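Local coordinates for ribonuclease (Nicotiana glutinosa, PDB 1IYB), which probably cleaves single-stranded RNA as a member of the ribonuclease T2 family, and binds a guanine nucleotide in its pocket, at residues I152-E163 against Q173-V181; P18-Q26 against N165-Q173. One frame throughout, in Å; residues are numbered along the deposited sequence.

Interaction 1: residues I152-E163 against Q173-V181; sequences IRSAIGYAPGIE and QLYQIYICV
A beta hairpin carries this contact: in the antiparallel pair of strands 161-166 and 172-182, G161 and E163 face Y178 and Q176 as hydrogen-bonded pairs, with I162 and I177 as the non-hydrogen-bonded pair between them. G161 N reaches Y178 O at 2.8 Å in a nearly straight bond (170°). The regular pattern breaks where E163 O accepts from both Q176 N and Y175 N, and the two residues opposite one make a classic beta bulge. On the same face as these pairs, the E163 carboxylate gathers the polar groups. With CG anti to the backbone N (chi1 -174°) and the chain extended, OE1 lies at the edge of the Y178 ring, in its plane, and accepts from Y178 OH at 2.6 Å. Q176 NE2 donates to E163 OE1 at 2.9 Å from the opposite face of the carboxylate; such a two-sided grip should restrict its rotation. Q176 OE1 in turn bonds H43 ND1, tying this group to a residue of the nucleotide pocket. The other face of the hairpin is apolar. I152 and I177 meet tip to tip, CD1 to CD1 at 3.8 Å, while I156 CD1 reaches I179 CD1 at 3.7 Å, packing helix 145-156 against the face that carries I177 and I179. P160 CB presses on I179 CD1 at 3.5 Å, and I162 CG2 on L174 CD1 at 3.4 Å, both tighter than usual carbon contacts. A helix packed on one face of a bulged antiparallel hairpin belongs to the alpha+beta fold of T2 ribonucleases.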
loop_
_atom_site.group_PDB
_atom_site.type_symbol
_atom_site.label_atom_id
_atom_site.label_comp_id
_atom_site.label_asym_id
_atom_site.label_seq_id
_atom_site.Cartn_x
_atom_site.Cartn_y
_atom_site.Cartn_z
ATOM N N ILE A 152 5.284 -20.762 -21.886
ATOM C CA ILE A 152 3.980 -20.522 -21.282
ATOM C C ILE A 152 2.981 -19.983 -22.305
ATOM O O ILE A 152 1.830 -20.416 -22.343
ATOM C CB ILE A 152 4.112 -19.549 -20.093
ATOM C CG1 ILE A 152 4.938 -20.220 -18.988
ATOM C CG2 ILE A 152 2.733 -19.148 -19.580
ATOM C CD1 ILE A 152 5.412 -19.268 -17.914
ATOM N N ARG A 153 3.425 -19.055 -23.145
ATOM C CA ARG A 153 2.543 -18.489 -24.158
ATOM C C ARG A 153 2.033 -19.566 -25.113
ATOM O O ARG A 153 0.855 -19.590 -25.460
ATOM C CB ARG A 153 3.266 -17.400 -24.950
ATOM C CG ARG A 153 2.369 -16.710 -25.964
ATOM C CD ARG A 153 3.113 -15.623 -26.715
ATOM N NE ARG A 153 4.227 -16.156 -27.493
ATOM C CZ ARG A 153 5.024 -15.414 -28.255
ATOM N NH1 ARG A 153 4.830 -14.103 -28.343
ATOM N NH2 ARG A 153 6.017 -15.983 -28.927
ATOM N N SER A 154 2.920 -20.460 -25.538
ATOM C CA SER A 154 2.524 -21.525 -26.451
ATOM C C SER A 154 1.507 -22.462 -25.807
ATOM O O SER A 154 0.642 -23.017 -26.487
ATOM C CB SER A 154 3.748 -22.337 -26.890
ATOM O OG SER A 154 4.650 -21.536 -27.628
ATOM N N ALA A 155 1.612 -22.630 -24.494
ATOM C CA ALA A 155 0.719 -23.520 -23.766
ATOM C C ALA A 155 -0.662 -22.954 -23.456
ATOM O O ALA A 155 -1.671 -23.598 -23.739
ATOM C CB ALA A 155 1.390 -23.976 -22.471
ATOM N N ILE A 156 -0.716 -21.760 -22.873
ATOM C CA ILE A 156 -1.998 -21.171 -22.509
ATOM C C ILE A 156 -2.540 -20.149 -23.501
ATOM O O ILE A 156 -3.704 -19.756 -23.411
ATOM C CB ILE A 156 -1.933 -20.525 -21.107
ATOM C CG1 ILE A 156 -1.059 -19.271 -21.136
ATOM C CG2 ILE A 156 -1.374 -21.528 -20.108
ATOM C CD1 ILE A 156 -1.026 -18.529 -19.815
ATOM N N GLY A 157 -1.700 -19.710 -24.434
ATOM C CA GLY A 157 -2.150 -18.758 -25.437
ATOM C C GLY A 157 -2.029 -17.286 -25.092
ATOM O O GLY A 157 -2.496 -16.429 -25.851
ATOM N N TYR A 158 -1.409 -16.985 -23.953
ATOM C CA TYR A 158 -1.224 -15.606 -23.505
ATOM C C TYR A 158 0.191 -15.409 -22.969
ATOM O O TYR A 158 0.791 -16.340 -22.431
ATOM C CB TYR A 158 -2.247 -15.256 -22.417
ATOM C CG TYR A 158 -3.677 -15.335 -22.893
ATOM C CD1 TYR A 158 -4.340 -16.560 -22.978
ATOM C CD2 TYR A 158 -4.350 -14.190 -23.318
ATOM C CE1 TYR A 158 -5.637 -16.643 -23.478
ATOM C CE2 TYR A 158 -5.643 -14.261 -23.819
ATOM C CZ TYR A 158 -6.279 -15.491 -23.899
ATOM O OH TYR A 158 -7.552 -15.566 -24.419
ATOM N N ALA A 159 0.713 -14.195 -23.119
ATOM C CA ALA A 159 2.061 -13.869 -22.661
ATOM C C ALA A 159 2.073 -13.583 -21.160
ATOM O O ALA A 159 1.329 -12.733 -20.676
ATOM C CB ALA A 159 2.587 -12.659 -23.418
ATOM N N PRO A 160 2.919 -14.295 -20.405
ATOM C CA PRO A 160 2.991 -14.081 -18.959
ATOM C C PRO A 160 3.971 -12.988 -18.550
ATOM O O PRO A 160 4.815 -12.551 -19.336
ATOM C CB PRO A 160 3.449 -15.436 -18.450
ATOM C CG PRO A 160 4.453 -15.818 -19.497
ATOM C CD PRO A 160 3.719 -15.474 -20.792
ATOM N N GLY A 161 3.841 -12.559 -17.300
ATOM C CA GLY A 161 4.745 -11.579 -16.732
ATOM C C GLY A 161 5.656 -12.393 -15.831
ATOM O O GLY A 161 5.179 -13.262 -15.095
ATOM N N ILE A 162 6.958 -12.139 -15.890
ATOM C CA ILE A 162 7.914 -12.882 -15.076
ATOM C C ILE A 162 8.632 -11.969 -14.079
ATOM O O ILE A 162 9.191 -10.942 -14.462
ATOM C CB ILE A 162 8.980 -13.569 -15.963
ATOM C CG1 ILE A 162 8.302 -14.384 -17.068
ATOM C CG2 ILE A 162 9.867 -14.460 -15.107
ATOM C CD1 ILE A 162 7.408 -15.504 -16.566
ATOM N N GLU A 163 8.614 -12.351 -12.805
ATOM C CA GLU A 163 9.273 -11.574 -11.759
ATOM C C GLU A 163 10.398 -12.401 -11.161
ATOM O O GLU A 163 10.233 -13.596 -10.914
ATOM C CB GLU A 163 8.288 -11.211 -10.644
ATOM C CG GLU A 163 8.875 -10.278 -9.595
ATOM C CD GLU A 163 8.036 -10.202 -8.332
ATOM O OE1 GLU A 163 6.822 -10.481 -8.401
ATOM O OE2 GLU A 163 8.594 -9.853 -7.271
ATOM N N GLN A 173 16.878 -15.247 -10.099
ATOM C CA GLN A 173 16.104 -16.469 -10.250
ATOM C C GLN A 173 14.616 -16.257 -10.507
ATOM O O GLN A 173 14.042 -15.234 -10.121
ATOM C CB GLN A 173 16.274 -17.322 -8.992
ATOM C CG GLN A 173 15.864 -16.585 -7.730
ATOM C CD GLN A 173 16.101 -17.383 -6.461
ATOM O OE1 GLN A 173 15.664 -16.982 -5.383
ATOM N NE2 GLN A 173 16.800 -18.505 -6.579
ATOM N N LEU A 174 14.006 -17.240 -11.161
ATOM C CA LEU A 174 12.577 -17.216 -11.468
ATOM C C LEU A 174 11.826 -17.267 -10.142
ATOM O O LEU A 174 11.893 -18.267 -9.428
ATOM C CB LEU A 174 12.209 -18.435 -12.317
ATOM C CG LEU A 174 10.740 -18.622 -12.704
ATOM C CD1 LEU A 174 10.266 -17.426 -13.505
ATOM C CD2 LEU A 174 10.581 -19.904 -13.507
ATOM N N TYR A 175 11.099 -16.201 -9.825
ATOM C CA TYR A 175 10.377 -16.122 -8.560
ATOM C C TYR A 175 8.852 -16.199 -8.683
ATOM O O TYR A 175 8.227 -17.080 -8.092
ATOM C CB TYR A 175 10.819 -14.844 -7.842
ATOM C CG TYR A 175 10.097 -14.528 -6.558
ATOM C CD1 TYR A 175 9.801 -15.525 -5.631
ATOM C CD2 TYR A 175 9.735 -13.217 -6.254
ATOM C CE1 TYR A 175 9.162 -15.221 -4.432
ATOM C CE2 TYR A 175 9.100 -12.904 -5.063
ATOM C CZ TYR A 175 8.816 -13.910 -4.158
ATOM O OH TYR A 175 8.183 -13.601 -2.976
ATOM N N GLN A 176 8.241 -15.287 -9.431
ATOM C CA GLN A 176 6.790 -15.321 -9.589
ATOM C C GLN A 176 6.382 -15.170 -11.046
ATOM O O GLN A 176 7.104 -14.572 -11.848
ATOM C CB GLN A 176 6.121 -14.217 -8.759
ATOM C CG GLN A 176 6.515 -14.218 -7.290
ATOM C CD GLN A 176 5.547 -13.439 -6.426
ATOM O OE1 GLN A 176 4.616 -14.005 -5.862
ATOM N NE2 GLN A 176 5.755 -12.132 -6.329
ATOM N N ILE A 177 5.222 -15.721 -11.383
ATOM C CA ILE A 177 4.697 -15.654 -12.737
ATOM C C ILE A 177 3.288 -15.080 -12.690
ATOM O O ILE A 177 2.443 -15.544 -11.921
ATOM C CB ILE A 177 4.703 -17.050 -13.392
ATOM C CG1 ILE A 177 6.156 -17.501 -13.581
ATOM C CG2 ILE A 177 3.965 -17.021 -14.735
ATOM C CD1 ILE A 177 6.314 -18.849 -14.244
ATOM N N TYR A 178 3.062 -14.054 -13.508
ATOM C CA TYR A 178 1.787 -13.342 -13.587
ATOM C C TYR A 178 1.013 -13.661 -14.865
ATOM O O TYR A 178 1.571 -13.629 -15.964
ATOM C CB TYR A 178 2.034 -11.826 -13.559
ATOM C CG TYR A 178 2.657 -11.256 -12.300
ATOM C CD1 TYR A 178 3.858 -11.756 -11.790
ATOM C CD2 TYR A 178 2.071 -10.170 -11.652
ATOM C CE1 TYR A 178 4.458 -11.181 -10.666
ATOM C CE2 TYR A 178 2.662 -9.587 -10.532
ATOM C CZ TYR A 178 3.852 -10.096 -10.044
ATOM O OH TYR A 178 4.433 -9.511 -8.942
ATOM N N ILE A 179 -0.275 -13.947 -14.717
ATOM C CA ILE A 179 -1.156 -14.231 -15.851
ATOM C C ILE A 179 -2.352 -13.301 -15.675
ATOM O O ILE A 179 -2.890 -13.197 -14.577
ATOM C CB ILE A 179 -1.651 -15.695 -15.835
ATOM C CG1 ILE A 179 -0.457 -16.650 -15.896
ATOM C CG2 ILE A 179 -2.601 -15.938 -17.002
ATOM C CD1 ILE A 179 0.395 -16.485 -17.124
ATOM N N CYS A 180 -2.773 -12.621 -16.739
ATOM C CA CYS A 180 -3.896 -11.697 -16.607
ATOM C C CYS A 180 -5.283 -12.275 -16.883
ATOM O O CYS A 180 -5.464 -13.120 -17.762
ATOM C CB CYS A 180 -3.637 -10.448 -17.464
ATOM S SG CYS A 180 -2.293 -9.458 -16.735
ATOM N N VAL A 181 -6.254 -11.819 -16.090
ATOM C CA VAL A 181 -7.649 -12.243 -16.193
ATOM C C VAL A 181 -8.498 -10.985 -16.367
ATOM O O VAL A 181 -8.223 -9.961 -15.745
ATOM C CB VAL A 181 -8.103 -12.979 -14.909
ATOM C CG1 VAL A 181 -9.527 -13.490 -15.067
ATOM C CG2 VAL A 181 -7.153 -14.125 -14.604
#

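Interaction 2: residues P18-Q26 against N165-Q173; sequences PGSYCDTKQ and NVDESGNSQ. With 5GP (guanosine-5'-monophosphate), chain C.
D23 and Q173 meet head-on with their flat groups almost coplanar, the carboxylate and amide planes 7° apart. Q173 NE2 donates to D23 OD2 at 2.7 Å with an N-H...O angle of 177°; it lies on the syn lone pair of OD2, and the acceptor is in the amide plane. Both side chains leave the backbone with CG between N and the carbonyl carbon (chi1 57° for Q173), and the extended Q173 chain carries its amide across to the aspartate. Within segment 165-173, N165 ND2 donates to Q173 OE1 at 2.9 Å, further restraining the amide. S20 OG lies 3.4 Å from Q173 CD, but its polar partner is L174 O. The contact joins helix 18-21 and the loop after it to the end of the hairpin of strands 161-166 and 172-182, where a type I turn runs from D167 to G170. One bent backbone bond links loop to turn, E168 N donating to D23 O at 3.0 Å. T24 closes an ST turn, its OG1 accepting from Q26 N, while its CG2 packs against V166 O at 3.4 Å. Replacing Q173 with a leucine would probably leave D23 OD2 and N165 ND2 without their amide partners and let the D23 carboxylate turn. A water 3.0 Å from D23 OD2 can donate there or to D167 OD1, though not to every acceptor nearby at once. D167 OD1 is 4.4 Å from D23 OD2, close enough that one acid may tend to keep its proton. Y21 lays one ring face over the guanine, CE1 3.5 Å from N1 of guanosine-5'-monophosphate.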
loop_
_atom_site.group_PDB
_atom_site.type_symbol
_atom_site.label_atom_id
_atom_site.label_comp_id
_atom_site.label_asym_id
_atom_site.label_seq_id
_atom_site.Cartn_x
_atom_site.Cartn_y
_atom_site.Cartn_z
ATOM N N PRO A 18 8.260 -21.910 -4.748
ATOM C CA PRO A 18 8.816 -22.091 -3.404
ATOM C C PRO A 18 10.342 -22.143 -3.329
ATOM O O PRO A 18 10.937 -21.666 -2.360
ATOM C CB PRO A 18 8.142 -23.379 -2.915
ATOM C CG PRO A 18 7.782 -24.099 -4.180
ATOM C CD PRO A 18 7.307 -22.984 -5.074
ATOM N N GLY A 19 10.974 -22.709 -4.349
ATOM C CA GLY A 19 12.426 -22.785 -4.345
ATOM C C GLY A 19 13.105 -21.425 -4.333
ATOM O O GLY A 19 14.240 -21.297 -3.868
ATOM N N SER A 20 12.418 -20.405 -4.840
ATOM C CA SER A 20 12.971 -19.055 -4.888
ATOM C C SER A 20 12.564 -18.207 -3.691
ATOM O O SER A 20 13.176 -17.178 -3.404
ATOM C CB SER A 20 12.546 -18.361 -6.182
ATOM O OG SER A 20 13.192 -18.958 -7.294
ATOM N N TYR A 21 11.512 -18.621 -2.998
ATOM C CA TYR A 21 11.082 -17.882 -1.821
ATOM C C TYR A 21 11.928 -18.339 -0.637
ATOM O O TYR A 21 12.166 -17.581 0.303
ATOM C CB TYR A 21 9.609 -18.166 -1.510
ATOM C CG TYR A 21 9.055 -17.328 -0.374
ATOM C CD1 TYR A 21 8.491 -16.079 -0.616
ATOM C CD2 TYR A 21 9.108 -17.781 0.945
ATOM C CE1 TYR A 21 7.991 -15.298 0.424
ATOM C CE2 TYR A 21 8.611 -17.006 1.996
ATOM C CZ TYR A 21 8.053 -15.769 1.724
ATOM O OH TYR A 21 7.535 -15.008 2.745
ATOM N N CYS A 22 12.400 -19.579 -0.710
ATOM C CA CYS A 22 13.167 -20.184 0.375
ATOM C C CYS A 22 14.690 -20.224 0.309
ATOM O O CYS A 22 15.321 -20.766 1.218
ATOM C CB CYS A 22 12.666 -21.608 0.593
ATOM S SG CYS A 22 11.054 -21.731 1.425
ATOM N N ASP A 23 15.294 -19.665 -0.734
ATOM C CA ASP A 23 16.750 -19.706 -0.834
ATOM C C ASP A 23 17.418 -18.335 -0.783
ATOM O O ASP A 23 18.517 -18.155 -1.313
ATOM C CB ASP A 23 17.161 -20.440 -2.113
ATOM C CG ASP A 23 16.784 -19.678 -3.364
ATOM O OD1 ASP A 23 16.006 -18.710 -3.251
ATOM O OD2 ASP A 23 17.259 -20.050 -4.458
ATOM N N THR A 24 16.762 -17.372 -0.144
ATOM C CA THR A 24 17.323 -16.031 -0.031
ATOM C C THR A 24 17.995 -15.886 1.330
ATOM O O THR A 24 18.096 -16.854 2.087
ATOM C CB THR A 24 16.237 -14.946 -0.154
ATOM O OG1 THR A 24 15.426 -14.941 1.027
ATOM C CG2 THR A 24 15.357 -15.208 -1.369
ATOM N N LYS A 25 18.452 -14.676 1.641
ATOM C CA LYS A 25 19.105 -14.421 2.919
ATOM C C LYS A 25 18.090 -14.421 4.059
ATOM O O LYS A 25 18.456 -14.580 5.223
ATOM C CB LYS A 25 19.843 -13.081 2.881
ATOM C CG LYS A 25 20.991 -13.038 1.885
ATOM C CD LYS A 25 21.747 -11.719 1.965
ATOM C CE LYS A 25 22.911 -11.689 0.987
ATOM N NZ LYS A 25 23.875 -12.800 1.237
ATOM N N GLN A 26 16.818 -14.239 3.718
ATOM C CA GLN A 26 15.752 -14.227 4.714
ATOM C C GLN A 26 15.272 -15.653 4.964
ATOM O O GLN A 26 15.457 -16.536 4.126
ATOM C CB GLN A 26 14.577 -13.375 4.234
ATOM C CG GLN A 26 14.949 -11.964 3.826
ATOM C CD GLN A 26 13.734 -11.126 3.481
ATOM O OE1 GLN A 26 12.939 -10.776 4.353
ATOM N NE2 GLN A 26 13.580 -10.806 2.201
ATOM N N ASN A 165 13.809 -12.570 -8.220
ATOM C CA ASN A 165 14.362 -12.067 -6.973
ATOM C C ASN A 165 15.774 -12.642 -6.929
ATOM O O ASN A 165 16.214 -13.265 -7.897
ATOM C CB ASN A 165 13.513 -12.461 -5.746
ATOM C CG ASN A 165 13.600 -13.937 -5.380
ATOM O OD1 ASN A 165 13.223 -14.318 -4.268
ATOM N ND2 ASN A 165 14.068 -14.766 -6.294
ATOM N N VAL A 166 16.496 -12.432 -5.839
ATOM C CA VAL A 166 17.861 -12.931 -5.762
ATOM C C VAL A 166 18.037 -13.947 -4.646
ATOM O O VAL A 166 17.459 -13.798 -3.572
ATOM C CB VAL A 166 18.853 -11.769 -5.537
ATOM C CG1 VAL A 166 20.276 -12.288 -5.553
ATOM C CG2 VAL A 166 18.659 -10.705 -6.607
ATOM N N ASP A 167 18.828 -14.982 -4.907
ATOM C CA ASP A 167 19.081 -16.005 -3.899
ATOM C C ASP A 167 20.248 -15.535 -3.039
ATOM O O ASP A 167 20.670 -14.384 -3.140
ATOM C CB ASP A 167 19.404 -17.353 -4.558
ATOM C CG ASP A 167 20.721 -17.343 -5.320
ATOM O OD1 ASP A 167 21.010 -18.346 -6.005
ATOM O OD2 ASP A 167 21.469 -16.348 -5.231
ATOM N N GLU A 168 20.770 -16.417 -2.194
ATOM C CA GLU A 168 21.885 -16.048 -1.331
ATOM C C GLU A 168 23.170 -15.845 -2.130
ATOM O O GLU A 168 23.957 -14.947 -1.830
ATOM C CB GLU A 168 22.114 -17.118 -0.261
ATOM C CG GLU A 168 20.936 -17.328 0.672
ATOM C CD GLU A 168 21.294 -18.175 1.878
ATOM O OE1 GLU A 168 22.120 -17.721 2.699
ATOM O OE2 GLU A 168 20.754 -19.295 2.003
ATOM N N SER A 169 23.374 -16.675 -3.148
ATOM C CA SER A 169 24.572 -16.589 -3.980
ATOM C C SER A 169 24.568 -15.378 -4.913
ATOM O O SER A 169 25.512 -15.174 -5.679
ATOM C CB SER A 169 24.734 -17.870 -4.802
ATOM O OG SER A 169 24.889 -19.001 -3.960
ATOM N N GLY A 170 23.506 -14.581 -4.849
ATOM C CA GLY A 170 23.417 -13.396 -5.684
ATOM C C GLY A 170 22.874 -13.635 -7.081
ATOM O O GLY A 170 22.781 -12.703 -7.882
ATOM N N ASN A 171 22.513 -14.878 -7.381
ATOM C CA ASN A 171 21.982 -15.217 -8.695
ATOM C C ASN A 171 20.531 -14.780 -8.866
ATOM O O ASN A 171 19.726 -14.883 -7.938
ATOM C CB ASN A 171 22.078 -16.726 -8.936
ATOM C CG ASN A 171 23.509 -17.205 -9.094
ATOM O OD1 ASN A 171 23.751 -18.385 -9.345
ATOM N ND2 ASN A 171 24.463 -16.292 -8.950
ATOM N N SER A 172 20.212 -14.283 -10.057
ATOM C CA SER A 172 18.858 -13.858 -10.384
ATOM C C SER A 172 18.090 -15.150 -10.635
ATOM O O SER A 172 18.589 -16.051 -11.311
ATOM C CB SER A 172 18.868 -12.993 -11.646
ATOM O OG SER A 172 17.564 -12.552 -11.976
ATOM N N GLN A 173 16.878 -15.247 -10.099
ATOM C CA GLN A 173 16.104 -16.469 -10.250
ATOM C C GLN A 173 14.616 -16.257 -10.507
ATOM O O GLN A 173 14.042 -15.234 -10.121
ATOM C CB GLN A 173 16.274 -17.322 -8.992
ATOM C CG GLN A 173 15.864 -16.585 -7.730
ATOM C CD GLN A 173 16.101 -17.383 -6.461
ATOM O OE1 GLN A 173 15.664 -16.982 -5.383
ATOM N NE2 GLN A 173 16.800 -18.505 -6.579
HETATM P P 5GP C . 0.844 -9.038 -1.507
HETATM O O1P 5GP C . 0.494 -7.631 -1.726
HETATM O O2P 5GP C . -0.313 -9.970 -1.809
HETATM O O3P 5GP C . 2.110 -9.424 -2.347
HETATM O "O5'" 5GP C . 1.295 -9.352 0.035
HETATM C "C5'" 5GP C . 1.851 -10.661 0.426
HETATM C "C4'" 5GP C . 2.219 -10.780 1.925
HETATM O "O4'" 5GP C . 1.707 -12.112 2.378
HETATM C "C3'" 5GP C . 3.686 -10.820 2.344
HETATM O "O3'" 5GP C . 4.269 -9.537 2.518
HETATM C "C2'" 5GP C . 3.693 -11.610 3.658
HETATM O "O2'" 5GP C . 3.464 -10.763 4.805
HETATM C "C1'" 5GP C . 2.578 -12.621 3.443
HETATM N N9 5GP C . 2.922 -14.061 3.223
HETATM C C8 5GP C . 2.641 -15.161 4.004
HETATM N N7 5GP C . 2.986 -16.323 3.490
HETATM C C5 5GP C . 3.548 -15.943 2.254
HETATM C C6 5GP C . 4.108 -16.777 1.231
HETATM O O6 5GP C . 4.215 -17.998 1.222
HETATM N N1 5GP C . 4.575 -16.004 0.123
HETATM C C2 5GP C . 4.492 -14.615 0.052
HETATM N N2 5GP C . 4.996 -14.092 -1.085
HETATM N N3 5GP C . 3.966 -13.829 1.010
HETATM C C4 5GP C . 3.513 -14.564 2.083
HETATM O O HOH W 1 19.856 -21.339 -5.242
#

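How the interactions relate
Interactions 1 and 2 lie along one hairpin, strands 161-166 and 172-182, with centres about 19 Å apart, and share Q173, where the bulged strand pairing of interaction 1 gives way to the side-chain network of interaction 2. They touch directly: L174 O lies 2.6 Å from S20 OG, a probable hydrogen bond, and Y175 CB packs on N165 ND2 at 3.6 Å. Each supplies a tyrosine to the guanosine-5'-monophosphate pocket, Y175 from segment 173-181 and Y21 from segment 18-26. Y175 OH meets Y21 CD1 at 3.4 Å, and this touching pair brings the two contacts together at the nucleotide. The Y175 side chain is about 4 Å from the nucleotide at the nearest atoms.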